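Local coordinates for succinoglycan biosynthesis protein (Bacillus cereus ATCC 14579, PDB 2RAD) that binds calcium and belongs to the erythromycin esterase-like family, though the reaction it may carry out is not established, at residues 57-62 with 97-102. Residues are numbered along the deposited sequence; the frame is centred on the assembly and turned at random.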
ATOM      1  N   ASN A  57       3.953 -17.778  10.510  1.00 64.84           N
ATOM      2  CA  ASN A  57       5.382 -17.753  10.182  1.00 64.30           C
ATOM      3  C   ASN A  57       5.615 -17.920   8.681  1.00 63.51           C
ATOM      4  O   ASN A  57       5.112 -18.857   8.074  1.00 63.70           O
ATOM      5  CB  ASN A  57       6.083 -18.881  10.950  1.00 66.02           C
ATOM      6  CG  ASN A  57       7.573 -18.975  10.651  1.00 66.64           C
ATOM      7  OD1 ASN A  57       7.976 -19.271   9.528  1.00 67.26           O
ATOM      8  ND2 ASN A  57       8.396 -18.728  11.663  1.00 67.31           N
ATOM      9  N   PRO A  58       6.395 -17.013   8.065  1.00 62.98           N
ATOM     10  CA  PRO A  58       6.719 -17.021   6.633  1.00 63.21           C
ATOM     11  C   PRO A  58       7.152 -18.359   6.038  1.00 63.73           C
ATOM     12  O   PRO A  58       6.675 -18.745   4.967  1.00 63.54           O
ATOM     13  CB  PRO A  58       7.825 -15.979   6.529  1.00 62.30           C
ATOM     14  CG  PRO A  58       7.428 -14.998   7.535  1.00 62.57           C
ATOM     15  CD  PRO A  58       7.045 -15.865   8.717  1.00 63.86           C
ATOM     16  N   THR A  59       8.059 -19.056   6.722  1.00 63.94           N
ATOM     17  CA  THR A  59       8.567 -20.342   6.243  1.00 64.92           C
ATOM     18  C   THR A  59       7.783 -21.538   6.777  1.00 65.15           C
ATOM     19  O   THR A  59       8.308 -22.306   7.576  1.00 65.79           O
ATOM     20  CB  THR A  59      10.042 -20.541   6.646  1.00 65.11           C
ATOM     21  OG1 THR A  59      10.141 -20.579   8.077  1.00 62.80           O
ATOM     22  CG2 THR A  59      10.917 -19.404   6.093  1.00 65.37           C
ATOM     23  N   ALA A  60       6.542 -21.706   6.325  1.00 64.74           N
ATOM     24  CA  ALA A  60       5.700 -22.807   6.779  1.00 64.68           C
ATOM     25  C   ALA A  60       4.838 -23.409   5.682  1.00 66.26           C
ATOM     26  O   ALA A  60       4.783 -22.912   4.565  1.00 65.91           O
ATOM     27  CB  ALA A  60       4.815 -22.349   7.921  1.00 62.74           C
ATOM     28  N   SER A  61       4.158 -24.492   6.035  1.00 68.56           N
ATOM     29  CA  SER A  61       3.283 -25.221   5.132  1.00 70.04           C
ATOM     30  C   SER A  61       2.758 -24.432   3.938  1.00 71.29           C
ATOM     31  O   SER A  61       2.981 -24.820   2.787  1.00 73.13           O
ATOM     32  CB  SER A  61       2.098 -25.783   5.914  1.00 71.00           C
ATOM     33  OG  SER A  61       1.141 -26.364   5.045  1.00 71.96           O
ATOM     34  N   LEU A  62       2.056 -23.335   4.213  1.00 70.31           N
ATOM     35  CA  LEU A  62       1.464 -22.499   3.166  1.00 68.70           C
ATOM     36  C   LEU A  62       0.211 -23.181   2.610  1.00 67.86           C
ATOM     37  O   LEU A  62      -0.516 -22.596   1.811  1.00 67.67           O
ATOM     38  CB  LEU A  62       2.462 -22.256   2.025  1.00 67.97           C
ATOM     39  CG  LEU A  62       2.426 -20.867   1.393  1.00 67.24           C
ATOM     40  CD1 LEU A  62       3.061 -19.877   2.369  1.00 66.66           C
ATOM     41  CD2 LEU A  62       3.172 -20.870   0.073  1.00 64.75           C
ATOM     42  N   ILE A  97       0.740 -14.545   2.574  1.00 46.81           N
ATOM     43  CA  ILE A  97      -0.218 -14.393   1.480  1.00 45.37           C
ATOM     44  C   ILE A  97       0.429 -13.935   0.169  1.00 45.79           C
ATOM     45  O   ILE A  97      -0.018 -14.303  -0.913  1.00 44.94           O
ATOM     46  CB  ILE A  97      -1.334 -13.423   1.882  1.00 42.90           C
ATOM     47  CG1 ILE A  97      -2.045 -13.987   3.112  1.00 41.17           C
ATOM     48  CG2 ILE A  97      -2.302 -13.217   0.711  1.00 37.94           C
ATOM     49  CD1 ILE A  97      -3.039 -13.060   3.748  1.00 43.30           C
ATOM     50  N   VAL A  98       1.475 -13.129   0.270  1.00 47.43           N
ATOM     51  CA  VAL A  98       2.183 -12.676  -0.916  1.00 50.82           C
ATOM     52  C   VAL A  98       2.863 -13.930  -1.469  1.00 53.22           C
ATOM     53  O   VAL A  98       2.918 -14.157  -2.687  1.00 54.19           O
ATOM     54  CB  VAL A  98       3.276 -11.621  -0.568  1.00 51.68           C
ATOM     55  CG1 VAL A  98       4.028 -11.212  -1.827  1.00 51.58           C
ATOM     56  CG2 VAL A  98       2.642 -10.389   0.088  1.00 51.68           C
ATOM     57  N   LYS A  99       3.370 -14.749  -0.554  1.00 54.46           N
ATOM     58  CA  LYS A  99       4.053 -15.980  -0.910  1.00 54.51           C
ATOM     59  C   LYS A  99       3.066 -16.867  -1.656  1.00 54.69           C
ATOM     60  O   LYS A  99       3.343 -17.316  -2.765  1.00 55.89           O
ATOM     61  CB  LYS A  99       4.553 -16.663   0.361  1.00 55.14           C
ATOM     62  CG  LYS A  99       5.816 -17.484   0.204  1.00 55.90           C
ATOM     63  CD  LYS A  99       6.548 -17.545   1.533  1.00 56.79           C
ATOM     64  CE  LYS A  99       7.755 -18.465   1.523  1.00 54.41           C
ATOM     65  NZ  LYS A  99       8.481 -18.362   2.831  1.00 53.59           N
ATOM     66  N   TYR A 100       1.896 -17.094  -1.063  1.00 54.91           N
ATOM     67  CA  TYR A 100       0.863 -17.925  -1.693  1.00 54.73           C
ATOM     68  C   TYR A 100       0.346 -17.339  -3.011  1.00 53.22           C
ATOM     69  O   TYR A 100       0.162 -18.055  -3.995  1.00 52.18           O
ATOM     70  CB  TYR A 100      -0.324 -18.107  -0.747  1.00 56.95           C
ATOM     71  CG  TYR A 100      -1.456 -18.916  -1.349  1.00 59.75           C
ATOM     72  CD1 TYR A 100      -1.398 -20.307  -1.390  1.00 61.05           C
ATOM     73  CD2 TYR A 100      -2.565 -18.291  -1.912  1.00 59.41           C
ATOM     74  CE1 TYR A 100      -2.418 -21.058  -1.980  1.00 59.98           C
ATOM     75  CE2 TYR A 100      -3.586 -19.034  -2.504  1.00 58.71           C
ATOM     76  CZ  TYR A 100      -3.505 -20.412  -2.536  1.00 58.79           C
ATOM     77  OH  TYR A 100      -4.503 -21.144  -3.131  1.00 58.52           O
ATOM     78  N   LEU A 101       0.096 -16.034  -3.016  1.00 52.78           N
ATOM     79  CA  LEU A 101      -0.411 -15.365  -4.203  1.00 52.43           C
ATOM     80  C   LEU A 101       0.579 -15.271  -5.362  1.00 52.51           C
ATOM     81  O   LEU A 101       0.171 -15.181  -6.529  1.00 51.24           O
ATOM     82  CB  LEU A 101      -0.910 -13.967  -3.838  1.00 50.39           C
ATOM     83  CG  LEU A 101      -2.192 -13.930  -3.011  1.00 48.51           C
ATOM     84  CD1 LEU A 101      -2.677 -12.494  -2.891  1.00 48.08           C
ATOM     85  CD2 LEU A 101      -3.248 -14.777  -3.677  1.00 46.40           C
ATOM     86  N   VAL A 102       1.871 -15.283  -5.050  1.00 52.35           N
ATOM     87  CA  VAL A 102       2.877 -15.190  -6.096  1.00 52.48           C
ATOM     88  C   VAL A 102       3.124 -16.550  -6.718  1.00 53.29           C
ATOM     89  O   VAL A 102       3.303 -16.661  -7.937  1.00 54.84           O
ATOM     90  CB  VAL A 102       4.228 -14.640  -5.562  1.00 50.96           C
ATOM     91  CG1 VAL A 102       5.313 -14.815  -6.618  1.00 48.68           C
ATOM     92  CG2 VAL A 102       4.089 -13.160  -5.212  1.00 49.76           C
TER
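Lys99 reaches off its helix to the loop and gives its ammonium group to a backbone carbonyl: NZ of Lys99 lies 2.8 Å from O of Pro58, the one hydrogen bond between 57-62 and 97-102. The nitrogen comes in from above the carbonyl plane, 65° out of it, and so does not meet a lone pair head-on. Beyond CG the chain is extended (chi3 174°), which gives the lysine the length to span the gap, and its CD and CE also pass close to the same oxygen.

Within the loop, Asn57 and Thr59 are tied together across Pro58. OG1 of Thr59 donates to OD1 of Asn57 at 2.9 Å, and the backbone N of Thr59 adds a weak bond to the same OD1.

The apolar part belongs to Leu62, whose side chain crosses that of Lys99 at about a right angle. Its CD1 sits 4.1 Å from CB of Lys99, while CD2 rests against the Tyr100 backbone, 4.1 Å from CA of Tyr100. The carbonyl O of Leu62 approaches the Tyr100 ring obliquely, 4.0 Å from CD1 of Tyr100.

The contact, away from the calcium-binding residues, thus lays the loop between strand 51-52 and helix 68-72 against helix 88-103 at the protein surface. Pro58 also touches Thr92 and His95, Lys99 packs on Trp152 of helix 144-158, and Val98 and Val102 pack on strand 301-306 of the mixed sheet.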